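Long-range contacts in Endonuclease/exonuclease/phosphatase (Leptotrichia buccalis C-1013-b, PDB 3TEB), which probably acts as a metal-dependent nuclease or related hydrolase of the DNase I-like endonuclease/exonuclease/phosphatase family: residues Val9-Trp14 / Glu59-Val64; Val43-Asn48 / Lys90-Val95; Asp136-Ser141 / Thr165-Leu170; Leu170-Gly175 / Ile231-Glu236. One frame throughout, in Å; residues are numbered along the deposited sequence.

Contact 1 of 4, residues Val9-Trp14 / Glu59-Val64; sequences VNVHAW and ENYAWV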
loop_
_atom_site.group_PDB
_atom_site.type_symbol
_atom_site.label_atom_id
_atom_site.label_comp_id
_atom_site.label_asym_id
_atom_site.label_seq_id
_atom_site.Cartn_x
_atom_site.Cartn_y
_atom_site.Cartn_z
ATOM N N VAL A 9 3.032 1.821 2.677
ATOM C CA VAL A 9 2.983 1.917 4.127
ATOM C C VAL A 9 1.569 1.703 4.659
ATOM O O VAL A 9 0.619 2.364 4.237
ATOM C CB VAL A 9 3.645 3.245 4.631
ATOM C CG1 VAL A 9 3.044 4.459 3.966
ATOM C CG2 VAL A 9 3.556 3.358 6.108
ATOM N N ASN A 10 1.440 0.732 5.556
ATOM C CA ASN A 10 0.202 0.514 6.299
ATOM C C ASN A 10 0.174 1.556 7.395
ATOM O O ASN A 10 1.017 1.528 8.287
ATOM C CB ASN A 10 0.209 -0.885 6.904
ATOM C CG ASN A 10 -1.026 -1.177 7.726
ATOM O OD1 ASN A 10 -1.470 -0.349 8.533
ATOM N ND2 ASN A 10 -1.585 -2.380 7.541
ATOM N N VAL A 11 -0.758 2.496 7.338
ATOM C CA VAL A 11 -0.597 3.692 8.175
ATOM C C VAL A 11 -1.302 3.632 9.521
ATOM O O VAL A 11 -1.180 4.558 10.334
ATOM C CB VAL A 11 -0.963 4.992 7.427
ATOM C CG1 VAL A 11 0.169 5.378 6.488
ATOM C CG2 VAL A 11 -2.303 4.856 6.703
ATOM N N HIS A 12 -2.025 2.537 9.745
ATOM C CA HIS A 12 -2.795 2.328 10.958
ATOM C C HIS A 12 -3.535 3.625 11.318
ATOM O O HIS A 12 -3.472 4.096 12.451
ATOM C CB HIS A 12 -1.853 1.868 12.078
ATOM C CG HIS A 12 -2.530 1.111 13.183
ATOM N ND1 HIS A 12 -2.179 1.263 14.509
ATOM C CD2 HIS A 12 -3.524 0.189 13.161
ATOM C CE1 HIS A 12 -2.929 0.469 15.256
ATOM N NE2 HIS A 12 -3.756 -0.191 14.463
ATOM N N ALA A 13 -4.225 4.202 10.339
ATOM C CA ALA A 13 -4.800 5.546 10.455
ATOM C C ALA A 13 -5.715 5.806 11.664
ATOM O O ALA A 13 -6.736 5.129 11.826
ATOM C CB ALA A 13 -5.540 5.881 9.183
ATOM N N TRP A 14 -5.358 6.815 12.470
ATOM C CA TRP A 14 -6.152 7.293 13.624
ATOM C C TRP A 14 -6.278 6.266 14.742
ATOM O O TRP A 14 -7.243 6.292 15.531
ATOM C CB TRP A 14 -7.556 7.772 13.233
ATOM C CG TRP A 14 -7.619 8.793 12.164
ATOM C CD1 TRP A 14 -8.277 8.675 10.992
ATOM C CD2 TRP A 14 -7.015 10.101 12.155
ATOM N NE1 TRP A 14 -8.127 9.812 10.243
ATOM C CE2 TRP A 14 -7.355 10.706 10.933
ATOM C CE3 TRP A 14 -6.214 10.814 13.055
ATOM C CZ2 TRP A 14 -6.931 11.989 10.585
ATOM C CZ3 TRP A 14 -5.797 12.097 12.704
ATOM C CH2 TRP A 14 -6.160 12.667 11.483
ATOM N N GLU A 59 -11.604 14.715 7.529
ATOM C CA GLU A 59 -10.566 14.116 8.382
ATOM C C GLU A 59 -10.164 12.691 7.952
ATOM O O GLU A 59 -9.508 11.985 8.703
ATOM C CB GLU A 59 -10.943 14.164 9.883
ATOM C CG GLU A 59 -10.972 15.549 10.558
ATOM C CD GLU A 59 -11.295 15.448 12.080
ATOM O OE1 GLU A 59 -10.872 16.361 12.854
ATOM O OE2 GLU A 59 -11.960 14.446 12.506
ATOM N N ASN A 60 -10.554 12.276 6.747
ATOM C CA ASN A 60 -9.961 11.092 6.128
ATOM C C ASN A 60 -8.431 11.193 6.209
ATOM O O ASN A 60 -7.840 12.198 5.821
ATOM C CB ASN A 60 -10.452 10.935 4.681
ATOM C CG ASN A 60 -9.783 9.774 3.946
ATOM O OD1 ASN A 60 -8.560 9.747 3.773
ATOM N ND2 ASN A 60 -10.591 8.819 3.496
ATOM N N TYR A 61 -7.797 10.156 6.739
ATOM C CA TYR A 61 -6.372 10.224 7.047
ATOM C C TYR A 61 -5.546 10.663 5.851
ATOM O O TYR A 61 -4.674 11.521 5.966
ATOM C CB TYR A 61 -5.891 8.874 7.550
ATOM C CG TYR A 61 -4.423 8.809 7.923
ATOM C CD1 TYR A 61 -4.016 8.849 9.257
ATOM C CD2 TYR A 61 -3.438 8.675 6.942
ATOM C CE1 TYR A 61 -2.672 8.764 9.599
ATOM C CE2 TYR A 61 -2.091 8.591 7.277
ATOM C CZ TYR A 61 -1.721 8.637 8.601
ATOM O OH TYR A 61 -0.393 8.554 8.914
ATOM N N ALA A 62 -5.847 10.063 4.701
ATOM C CA ALA A 62 -5.137 10.328 3.449
ATOM C C ALA A 62 -5.309 11.783 3.012
ATOM O O ALA A 62 -4.342 12.455 2.659
ATOM C CB ALA A 62 -5.611 9.379 2.382
ATOM N N TRP A 63 -6.540 12.271 3.063
ATOM C CA TRP A 63 -6.811 13.653 2.738
ATOM C C TRP A 63 -6.033 14.596 3.655
ATOM O O TRP A 63 -5.436 15.565 3.191
ATOM C CB TRP A 63 -8.302 13.912 2.822
ATOM C CG TRP A 63 -8.681 15.299 2.517
ATOM C CD1 TRP A 63 -9.116 16.233 3.403
ATOM C CD2 TRP A 63 -8.666 15.934 1.232
ATOM N NE1 TRP A 63 -9.381 17.416 2.758
ATOM C CE2 TRP A 63 -9.116 17.264 1.422
ATOM C CE3 TRP A 63 -8.316 15.510 -0.065
ATOM C CZ2 TRP A 63 -9.227 18.183 0.365
ATOM C CZ3 TRP A 63 -8.424 16.425 -1.125
ATOM C CH2 TRP A 63 -8.881 17.751 -0.896
ATOM N N VAL A 64 -6.020 14.306 4.953
ATOM C CA VAL A 64 -5.247 15.114 5.901
ATOM C C VAL A 64 -3.759 15.081 5.529
ATOM O O VAL A 64 -3.096 16.119 5.470
ATOM C CB VAL A 64 -5.453 14.656 7.375
ATOM C CG1 VAL A 64 -4.537 15.432 8.315
ATOM C CG2 VAL A 64 -6.918 14.811 7.778
#
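Tyr61 pushes its ring into a hollow walled by Val11, Ala13 and Trp14, where the loop after strand 4-10 of this DNase I-like fold meets the start of helix 61-69. The ring stands out from the helix because CG lies anti to the backbone N (chi1 -179°) and chi2 turns it obliquely to the methyl of Ala13, whose CB comes 3.3 Å from Tyr61 CD1. Farther out, the Val11 side chain fills the space beside the phenol end, its CB 3.8 Å from Tyr61 CE2, while CG2 makes an off-centre CH-pi contact with the ring. Trp14 forms another wall: the edge of Tyr61 points at the indole face in a T-shaped pair, ring centroids 5.6 Å apart and planes at 73°. At the indole's own rim, Val64 CG2 lies in plane, 4.0 Å from Trp14 CZ2. One residue before Tyr61, Asn60 is the N-cap of the helix: OD1 accepts weak bonds from Ala62 N and Trp63 N, while its ND2 hydrogen-bonds to Gln45 OE1. Helix 19-33 packs against Tyr61 through Gln19, Ile23 and Leu26. Just ahead of the helix, Trp14 NE1 gives a weak, bent hydrogen bond to Glu59 O, 3.0 Å away.

Contact 2 of 4, residues Val43-Asn48 / Lys90-Val95; sequences VNQLMN and KYNEGV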
loop_
_atom_site.group_PDB
_atom_site.type_symbol
_atom_site.label_atom_id
_atom_site.label_comp_id
_atom_site.label_asym_id
_atom_site.label_seq_id
_atom_site.Cartn_x
_atom_site.Cartn_y
_atom_site.Cartn_z
ATOM N N VAL A 43 -6.292 2.977 5.796
ATOM C CA VAL A 43 -6.568 4.406 5.747
ATOM C C VAL A 43 -8.002 4.584 6.198
ATOM O O VAL A 43 -8.910 4.042 5.573
ATOM C CB VAL A 43 -6.401 4.968 4.317
ATOM C CG1 VAL A 43 -6.902 6.386 4.241
ATOM C CG2 VAL A 43 -4.950 4.912 3.893
ATOM N N ASN A 44 -8.211 5.332 7.279
ATOM C CA ASN A 44 -9.534 5.406 7.917
ATOM C C ASN A 44 -10.171 6.780 7.855
ATOM O O ASN A 44 -9.486 7.806 7.781
ATOM C CB ASN A 44 -9.469 4.960 9.389
ATOM C CG ASN A 44 -8.910 3.551 9.570
ATOM O OD1 ASN A 44 -9.357 2.606 8.928
ATOM N ND2 ASN A 44 -7.937 3.408 10.464
ATOM N N GLN A 45 -11.496 6.779 7.891
ATOM C CA GLN A 45 -12.280 7.992 8.097
ATOM C C GLN A 45 -13.499 7.683 8.969
ATOM O O GLN A 45 -13.979 6.545 9.019
ATOM C CB GLN A 45 -12.723 8.580 6.763
ATOM C CG GLN A 45 -13.787 7.756 6.025
ATOM C CD GLN A 45 -14.121 8.304 4.648
ATOM O OE1 GLN A 45 -13.456 9.216 4.141
ATOM N NE2 GLN A 45 -15.159 7.752 4.037
ATOM N N LEU A 46 -13.998 8.698 9.659
ATOM C CA LEU A 46 -15.162 8.525 10.515
ATOM C C LEU A 46 -16.442 8.431 9.706
ATOM O O LEU A 46 -16.762 9.346 8.956
ATOM C CB LEU A 46 -15.269 9.693 11.478
ATOM C CG LEU A 46 -14.369 9.611 12.693
ATOM C CD1 LEU A 46 -14.131 11.008 13.253
ATOM C CD2 LEU A 46 -14.998 8.709 13.734
HETATM N N MSE A 47 -17.186 7.343 9.883
HETATM C CA MSE A 47 -18.436 7.148 9.156
HETATM C C MSE A 47 -19.379 8.324 9.295
HETATM O O MSE A 47 -20.215 8.571 8.421
HETATM C CB MSE A 47 -19.185 5.940 9.677
HETATM C CG MSE A 47 -18.436 4.648 9.669
HETATM SE SE MSE A 47 -19.681 3.329 10.334
HETATM C CE MSE A 47 -20.301 4.218 11.975
ATOM N N ASN A 48 -19.265 9.036 10.410
ATOM C CA ASN A 48 -20.233 10.068 10.712
ATOM C C ASN A 48 -19.877 11.481 10.265
ATOM O O ASN A 48 -20.747 12.340 10.262
ATOM C CB ASN A 48 -20.650 10.002 12.178
ATOM C CG ASN A 48 -21.711 8.956 12.427
ATOM O OD1 ASN A 48 -22.472 8.604 11.537
ATOM N ND2 ASN A 48 -21.777 8.462 13.647
ATOM N N LYS A 90 -15.806 3.356 14.888
ATOM C CA LYS A 90 -16.750 3.832 13.898
ATOM C C LYS A 90 -16.013 4.390 12.681
ATOM O O LYS A 90 -16.352 5.463 12.179
ATOM C CB LYS A 90 -17.674 4.891 14.505
ATOM C CG LYS A 90 -18.751 4.344 15.450
ATOM C CD LYS A 90 -19.746 5.432 15.822
ATOM C CE LYS A 90 -21.050 4.873 16.364
ATOM N NZ LYS A 90 -21.205 5.102 17.841
ATOM N N TYR A 91 -15.006 3.656 12.208
ATOM C CA TYR A 91 -14.274 4.046 11.007
ATOM C C TYR A 91 -14.664 3.250 9.752
ATOM O O TYR A 91 -15.074 2.088 9.832
ATOM C CB TYR A 91 -12.768 3.888 11.216
ATOM C CG TYR A 91 -12.171 4.805 12.235
ATOM C CD1 TYR A 91 -12.213 6.187 12.071
ATOM C CD2 TYR A 91 -11.535 4.296 13.353
ATOM C CE1 TYR A 91 -11.652 7.041 13.023
ATOM C CE2 TYR A 91 -10.975 5.131 14.302
ATOM C CZ TYR A 91 -11.034 6.504 14.136
ATOM O OH TYR A 91 -10.465 7.330 15.087
ATOM N N ASN A 92 -14.530 3.893 8.597
ATOM C CA ASN A 92 -14.455 3.177 7.342
ATOM C C ASN A 92 -12.986 2.860 7.109
ATOM O O ASN A 92 -12.124 3.741 7.227
ATOM C CB ASN A 92 -14.993 4.016 6.173
ATOM C CG ASN A 92 -16.485 4.365 6.301
ATOM O OD1 ASN A 92 -16.901 5.456 5.884
ATOM N ND2 ASN A 92 -17.292 3.447 6.858
ATOM N N GLU A 93 -12.694 1.606 6.798
ATOM C CA GLU A 93 -11.324 1.206 6.502
ATOM C C GLU A 93 -11.160 1.058 4.998
ATOM O O GLU A 93 -12.003 0.455 4.339
ATOM C CB GLU A 93 -10.978 -0.106 7.215
ATOM C CG GLU A 93 -9.482 -0.377 7.282
ATOM C CD GLU A 93 -9.102 -1.546 8.208
ATOM O OE1 GLU A 93 -8.491 -2.535 7.698
ATOM O OE2 GLU A 93 -9.402 -1.475 9.435
ATOM N N GLY A 94 -10.088 1.607 4.450
ATOM C CA GLY A 94 -9.879 1.525 3.022
ATOM C C GLY A 94 -8.418 1.559 2.667
ATOM O O GLY A 94 -7.559 1.441 3.533
ATOM N N VAL A 95 -8.131 1.710 1.383
ATOM C CA VAL A 95 -6.760 1.819 0.924
ATOM C C VAL A 95 -6.693 3.049 0.074
ATOM O O VAL A 95 -7.728 3.543 -0.365
ATOM C CB VAL A 95 -6.318 0.594 0.096
ATOM C CG1 VAL A 95 -6.107 -0.616 0.996
ATOM C CG2 VAL A 95 -7.328 0.272 -0.981
HETATM O O HOH W 1 -10.486 0.859 10.988
#
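Val43-Leu46 and Tyr91-Val95 join strands 37-46 and 91-99 as antiparallel neighbours in a mixed sheet of the DNase I-like fold; the axes of these short segments approach to 4.4 Å, at 155°. Backbone bonds come in reciprocal couples: Val43 with Gly94, and Gln45 with Asn92, where Asn92 N reaches Gln45 O at 2.7 Å. Beyond the regular pairing, Met47 N donates to Lys90 O (3.1 Å). Asn44-Glu93, between the couples, and Leu46-Tyr91, beyond the second, are the non-hydrogen-bonded pairs.

The polar side chains divide between the two faces. Asn44 and Glu93 lie side by side on one, their flat ends turned 58° apart, and a water bridges them, donating to Glu93 OE2 at 3.0 Å and weakly to Asn44 OD1; Asn44 ND2 binds Ala13 O. On the other, Gln45 NE2 makes a straight but long, weak bond to Asn92 OD1 (3.4 Å) and also binds Asp55 O, while its OE1 accepts from Arg57 N and Asn60 ND2.

Apolar contacts gather toward the Met47-Lys90 end. Leu46 CG sits 3.8 Å from Tyr91 CE1, and selenomethionine Met47, bent at chi3 (-51°), lays CE against Lys90 CB at 3.7 Å.

Glu93 also touches Glu42, a magnesium ligand of this protein. Strand 78-84 flanks Tyr91-Val95 as the outermost strand, strand 4-10 borders strand 37-46, and helix 61-69 is tied on through the backbone of Asn44 and Tyr61.

Contact 3 of 4, residues Asp136-Ser141 / Thr165-Leu170; sequences DIEFYS and TQNSNL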
loop_
_atom_site.group_PDB
_atom_site.type_symbol
_atom_site.label_atom_id
_atom_site.label_comp_id
_atom_site.label_asym_id
_atom_site.label_seq_id
_atom_site.Cartn_x
_atom_site.Cartn_y
_atom_site.Cartn_z
ATOM N N ASP A 136 2.410 2.109 -20.305
ATOM C CA ASP A 136 1.341 2.160 -19.296
ATOM C C ASP A 136 1.638 1.207 -18.138
ATOM O O ASP A 136 1.826 0.003 -18.344
ATOM C CB ASP A 136 -0.027 1.846 -19.917
ATOM C CG ASP A 136 -0.586 3.004 -20.753
ATOM O OD1 ASP A 136 0.091 4.049 -20.880
ATOM O OD2 ASP A 136 -1.715 2.869 -21.277
ATOM N N ILE A 137 1.695 1.762 -16.928
ATOM C CA ILE A 137 1.945 0.989 -15.698
ATOM C C ILE A 137 0.743 1.052 -14.775
ATOM O O ILE A 137 0.177 2.119 -14.560
ATOM C CB ILE A 137 3.199 1.492 -14.931
ATOM C CG1 ILE A 137 4.415 1.586 -15.870
ATOM C CG2 ILE A 137 3.522 0.576 -13.758
ATOM C CD1 ILE A 137 5.517 2.508 -15.368
ATOM N N GLU A 138 0.354 -0.099 -14.238
ATOM C CA GLU A 138 -0.759 -0.173 -13.299
ATOM C C GLU A 138 -0.246 -0.440 -11.912
ATOM O O GLU A 138 0.510 -1.376 -11.707
ATOM C CB GLU A 138 -1.733 -1.265 -13.705
ATOM C CG GLU A 138 -2.452 -0.964 -15.008
ATOM C CD GLU A 138 -3.160 -2.166 -15.593
ATOM O OE1 GLU A 138 -3.335 -3.169 -14.875
ATOM O OE2 GLU A 138 -3.549 -2.104 -16.778
ATOM N N PHE A 139 -0.645 0.411 -10.970
ATOM C CA PHE A 139 -0.233 0.322 -9.564
ATOM C C PHE A 139 -1.415 -0.118 -8.712
ATOM O O PHE A 139 -2.511 0.401 -8.869
ATOM C CB PHE A 139 0.290 1.669 -9.085
ATOM C CG PHE A 139 1.613 2.043 -9.672
ATOM C CD1 PHE A 139 2.802 1.591 -9.099
ATOM C CD2 PHE A 139 1.682 2.848 -10.806
ATOM C CE1 PHE A 139 4.052 1.929 -9.654
ATOM C CE2 PHE A 139 2.923 3.203 -11.367
ATOM C CZ PHE A 139 4.110 2.738 -10.784
ATOM N N TYR A 140 -1.216 -1.091 -7.833
ATOM C CA TYR A 140 -2.328 -1.615 -7.042
ATOM C C TYR A 140 -1.990 -1.552 -5.574
ATOM O O TYR A 140 -0.948 -2.059 -5.169
ATOM C CB TYR A 140 -2.624 -3.069 -7.409
ATOM C CG TYR A 140 -3.170 -3.293 -8.794
ATOM C CD1 TYR A 140 -4.513 -3.599 -8.985
ATOM C CD2 TYR A 140 -2.343 -3.226 -9.912
ATOM C CE1 TYR A 140 -5.032 -3.820 -10.264
ATOM C CE2 TYR A 140 -2.842 -3.445 -11.193
ATOM C CZ TYR A 140 -4.186 -3.741 -11.368
ATOM O OH TYR A 140 -4.688 -3.963 -12.638
ATOM N N SER A 141 -2.867 -0.939 -4.781
ATOM C CA SER A 141 -2.693 -0.865 -3.330
ATOM C C SER A 141 -3.514 -1.958 -2.663
ATOM O O SER A 141 -4.733 -1.971 -2.785
ATOM C CB SER A 141 -3.116 0.502 -2.823
ATOM O OG SER A 141 -2.777 0.656 -1.457
ATOM N N THR A 165 -7.695 -6.057 -15.357
ATOM C CA THR A 165 -7.493 -5.573 -16.735
ATOM C C THR A 165 -6.835 -6.654 -17.563
ATOM O O THR A 165 -5.932 -7.349 -17.091
ATOM C CB THR A 165 -6.644 -4.265 -16.860
ATOM O OG1 THR A 165 -5.298 -4.504 -16.431
ATOM C CG2 THR A 165 -7.243 -3.119 -16.069
ATOM N N GLN A 166 -7.294 -6.789 -18.801
ATOM C CA GLN A 166 -6.788 -7.812 -19.705
ATOM C C GLN A 166 -5.852 -7.160 -20.702
ATOM O O GLN A 166 -6.272 -6.746 -21.772
ATOM C CB GLN A 166 -7.953 -8.496 -20.426
ATOM C CG GLN A 166 -8.908 -9.240 -19.507
ATOM C CD GLN A 166 -8.302 -10.526 -18.955
ATOM O OE1 GLN A 166 -8.078 -10.656 -17.746
ATOM N NE2 GLN A 166 -8.025 -11.482 -19.846
ATOM N N ASN A 167 -4.588 -7.036 -20.334
ATOM C CA ASN A 167 -3.581 -6.458 -21.207
ATOM C C ASN A 167 -2.224 -6.987 -20.807
ATOM O O ASN A 167 -2.103 -7.735 -19.834
ATOM C CB ASN A 167 -3.599 -4.924 -21.152
ATOM C CG ASN A 167 -3.419 -4.358 -19.724
ATOM O OD1 ASN A 167 -3.047 -5.063 -18.775
ATOM N ND2 ASN A 167 -3.685 -3.070 -19.582
ATOM N N SER A 168 -1.196 -6.605 -21.550
ATOM C CA SER A 168 0.148 -6.998 -21.174
ATOM C C SER A 168 0.884 -5.792 -20.613
ATOM O O SER A 168 1.969 -5.439 -21.068
ATOM C CB SER A 168 0.884 -7.639 -22.347
ATOM O OG SER A 168 0.650 -6.904 -23.519
ATOM N N ASN A 169 0.264 -5.165 -19.619
ATOM C CA ASN A 169 0.848 -4.027 -18.933
ATOM C C ASN A 169 1.683 -4.452 -17.753
ATOM O O ASN A 169 1.404 -5.480 -17.131
ATOM C CB ASN A 169 -0.250 -3.098 -18.442
ATOM C CG ASN A 169 -0.587 -2.041 -19.436
ATOM O OD1 ASN A 169 -0.103 -2.074 -20.558
ATOM N ND2 ASN A 169 -1.416 -1.083 -19.038
ATOM N N LEU A 170 2.700 -3.657 -17.442
ATOM C CA LEU A 170 3.417 -3.840 -16.195
ATOM C C LEU A 170 2.461 -3.523 -15.061
ATOM O O LEU A 170 1.871 -2.436 -15.000
ATOM C CB LEU A 170 4.651 -2.944 -16.124
ATOM C CG LEU A 170 5.432 -2.872 -14.812
ATOM C CD1 LEU A 170 5.979 -4.229 -14.420
ATOM C CD2 LEU A 170 6.556 -1.874 -14.943
#
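Glu138 N gives a straight bond to Leu170 O (2.9 Å, 175° at the hydrogen) where Asp136-Ser141 meets the end of the Thr165-Leu170 loop. Alongside it, Ile137 CG2 and Leu170 CD2 pack at 4.1 Å, both side chains pointing the same way. The Glu138 carboxylate, its chain extended beyond CG (chi2 166°), is gripped by four donors. OE1 takes Thr165 OG1 on its syn side at 2.8 Å; Tyr140 OH, in whose ring plane OE1 lies, comes to OE1 from above the carboxylate plane at 2.7 Å. This loop links helix 154-162 to strand 170-174, closing a beta-alpha-beta crossover onto strand 135-143. OE2 receives Asn167 ND2 nearly end-on at 3.0 Å and Asn169 ND2 from well above the plane at 3.3 Å, both from the same face. A glutamine here would probably leave one of these donors facing an NH2 group and set part of the loop free to shift. A long, weak ion pair from Lys171 NZ also reaches OE1.

Contact 4 of 4, residues Leu170-Gly175 / Ile231-Glu236; sequences LKILMG and IFSNKE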
loop_
_atom_site.group_PDB
_atom_site.type_symbol
_atom_site.label_atom_id
_atom_site.label_comp_id
_atom_site.label_asym_id
_atom_site.label_seq_id
_atom_site.Cartn_x
_atom_site.Cartn_y
_atom_site.Cartn_z
ATOM N N LEU A 170 2.700 -3.657 -17.442
ATOM C CA LEU A 170 3.417 -3.840 -16.195
ATOM C C LEU A 170 2.461 -3.523 -15.061
ATOM O O LEU A 170 1.871 -2.436 -15.000
ATOM C CB LEU A 170 4.651 -2.944 -16.124
ATOM C CG LEU A 170 5.432 -2.872 -14.812
ATOM C CD1 LEU A 170 5.979 -4.229 -14.420
ATOM C CD2 LEU A 170 6.556 -1.874 -14.943
ATOM N N LYS A 171 2.283 -4.503 -14.187
ATOM C CA LYS A 171 1.413 -4.362 -13.036
ATOM C C LYS A 171 2.290 -4.381 -11.804
ATOM O O LYS A 171 3.058 -5.329 -11.598
ATOM C CB LYS A 171 0.379 -5.487 -13.003
ATOM C CG LYS A 171 -0.703 -5.299 -14.026
ATOM C CD LYS A 171 -1.564 -6.519 -14.251
ATOM C CE LYS A 171 -2.423 -6.248 -15.473
ATOM N NZ LYS A 171 -3.642 -7.059 -15.553
ATOM N N ILE A 172 2.222 -3.310 -11.014
ATOM C CA ILE A 172 2.966 -3.231 -9.752
ATOM C C ILE A 172 1.990 -3.201 -8.589
ATOM O O ILE A 172 1.061 -2.394 -8.527
ATOM C CB ILE A 172 3.983 -2.074 -9.723
ATOM C CG1 ILE A 172 5.141 -2.413 -10.656
ATOM C CG2 ILE A 172 4.506 -1.855 -8.317
ATOM C CD1 ILE A 172 5.992 -1.244 -11.029
ATOM N N LEU A 173 2.231 -4.105 -7.661
ATOM C CA LEU A 173 1.205 -4.557 -6.765
ATOM C C LEU A 173 1.742 -4.457 -5.334
ATOM O O LEU A 173 2.555 -5.263 -4.912
ATOM C CB LEU A 173 0.875 -5.975 -7.197
ATOM C CG LEU A 173 -0.422 -6.637 -6.826
ATOM C CD1 LEU A 173 -0.869 -7.512 -7.959
ATOM C CD2 LEU A 173 -0.128 -7.441 -5.573
HETATM N N MSE A 174 1.282 -3.430 -4.615
HETATM C CA MSE A 174 1.893 -2.942 -3.364
HETATM C C MSE A 174 1.007 -3.101 -2.129
HETATM O O MSE A 174 -0.189 -2.772 -2.155
HETATM C CB MSE A 174 2.194 -1.445 -3.492
HETATM C CG MSE A 174 3.170 -1.053 -4.571
HETATM SE SE MSE A 174 3.100 0.867 -4.936
HETATM C CE MSE A 174 1.443 0.869 -5.903
ATOM N N GLY A 175 1.599 -3.569 -1.035
ATOM C CA GLY A 175 0.928 -3.491 0.253
ATOM C C GLY A 175 1.105 -4.607 1.263
ATOM O O GLY A 175 2.052 -5.398 1.215
ATOM N N ILE A 231 6.311 -5.311 -2.217
ATOM C CA ILE A 231 6.058 -4.728 -3.517
ATOM C C ILE A 231 6.356 -5.798 -4.581
ATOM O O ILE A 231 7.512 -6.136 -4.834
ATOM C CB ILE A 231 6.838 -3.413 -3.711
ATOM C CG1 ILE A 231 6.194 -2.320 -2.864
ATOM C CG2 ILE A 231 6.813 -2.966 -5.167
ATOM C CD1 ILE A 231 7.102 -1.191 -2.530
ATOM N N PHE A 232 5.292 -6.353 -5.160
ATOM C CA PHE A 232 5.388 -7.388 -6.182
ATOM C C PHE A 232 5.251 -6.783 -7.567
ATOM O O PHE A 232 4.766 -5.660 -7.731
ATOM C CB PHE A 232 4.289 -8.443 -6.002
ATOM C CG PHE A 232 4.391 -9.223 -4.727
ATOM C CD1 PHE A 232 5.471 -10.067 -4.491
ATOM C CD2 PHE A 232 3.394 -9.134 -3.767
ATOM C CE1 PHE A 232 5.565 -10.791 -3.301
ATOM C CE2 PHE A 232 3.474 -9.856 -2.584
ATOM C CZ PHE A 232 4.565 -10.684 -2.348
ATOM N N SER A 233 5.649 -7.564 -8.564
ATOM C CA SER A 233 5.657 -7.155 -9.951
ATOM C C SER A 233 5.196 -8.348 -10.786
ATOM O O SER A 233 5.447 -9.491 -10.403
ATOM C CB SER A 233 7.086 -6.779 -10.324
ATOM O OG SER A 233 7.134 -6.096 -11.561
ATOM N N ASN A 234 4.526 -8.099 -11.914
ATOM C CA ASN A 234 4.113 -9.186 -12.814
ATOM C C ASN A 234 5.164 -9.488 -13.858
ATOM O O ASN A 234 5.033 -10.433 -14.627
ATOM C CB ASN A 234 2.784 -8.871 -13.500
ATOM C CG ASN A 234 2.868 -7.676 -14.430
ATOM O OD1 ASN A 234 3.683 -6.772 -14.235
ATOM N ND2 ASN A 234 2.005 -7.653 -15.436
ATOM N N LYS A 235 6.195 -8.653 -13.885
ATOM C CA LYS A 235 7.315 -8.802 -14.791
ATOM C C LYS A 235 8.580 -8.637 -13.977
ATOM O O LYS A 235 8.554 -8.048 -12.900
ATOM C CB LYS A 235 7.298 -7.712 -15.866
ATOM C CG LYS A 235 6.066 -7.635 -16.768
ATOM C CD LYS A 235 6.405 -6.759 -17.962
ATOM C CE LYS A 235 5.243 -5.918 -18.441
ATOM N NZ LYS A 235 4.344 -6.621 -19.386
ATOM N N GLU A 236 9.692 -9.142 -14.506
ATOM C CA GLU A 236 11.003 -8.943 -13.897
ATOM C C GLU A 236 11.458 -7.514 -14.145
ATOM O O GLU A 236 11.285 -6.983 -15.232
ATOM C CB GLU A 236 12.012 -9.915 -14.487
ATOM C CG GLU A 236 12.978 -10.491 -13.474
ATOM C CD GLU A 236 13.605 -11.799 -13.948
ATOM O OE1 GLU A 236 13.078 -12.408 -14.911
ATOM O OE2 GLU A 236 14.625 -12.224 -13.361
#
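Asn234 OD1 accepts from Lys171 N at 2.7 Å, well above the plane of its amide (51°), while Asn234 N returns a bond to Lys171 O. With CG between the backbone N and the carbonyl carbon (chi1 65°), the amide folds back over the neighbouring strand and crosses the Lys171 side chain at about a right angle, near its CB. Farther along, Leu173 and Phe232 form an antiparallel hydrogen-bonded pair, Leu173 N to Phe232 O and Phe232 N to Leu173 O both 3.0 Å.

Apolar groups fill the face carrying Ile172, Met174 and Ile231. Selenomethionine Met174 runs side by side with Ile231, Met174 CG to Ile231 CG1 at 3.7 Å, and Ile231 CG2 also meets Ile172 CG2 at 4.1 Å. At the loop end, Leu170 CD1 lies 3.6 Å from Ser233 OG, and Lys235 CE rests on Leu170 CB.

An outer shell fixes these groups. Ser233 OG donates to Lys235 O (2.8 Å), Asn234 ND2 holds Asn169 O, and Lys235 NZ holds Ser168 O. Ile6 of strand 4-10 packs on Ile172, Met174 and Ile231, and Leu173 meets helix 154-162 through Ile161 and Leu162.

An alanine in place of Asn234 would probably leave Lys171 N and Asn169 O without their mates and let the strand end fray. The chemistry thus changes along the pair: backbone bonds and apolar contacts hold its buried middle, whereas past the end of strand 225-233 a side-chain amide joins a backbone bond in continuing it.

Overall arrangement
Two mixed sheets carry the four contacts. Contacts 1 and 2 lie on one side of the chain's centre, their centres 9 Å apart, and reach the sheet in which strands 4-10 and 37-46 are neighbours; along the chain their segments alternate. Contacts 3 and 4 follow in series, also 9 Å apart, share Leu170 and join strands 135-143, 170-174 and 225-233 of the second sheet. The two groups stand 23 to 27 Å apart between centres, yet Val95 of contact 2 packs on Ser141 of contact 3. This pairing of sheets is consistent with the DNase I-like sandwich. Contacts 1 and 2 lie nearer the magnesium-binding Glu42; contacts 3 and 4 are away from that site.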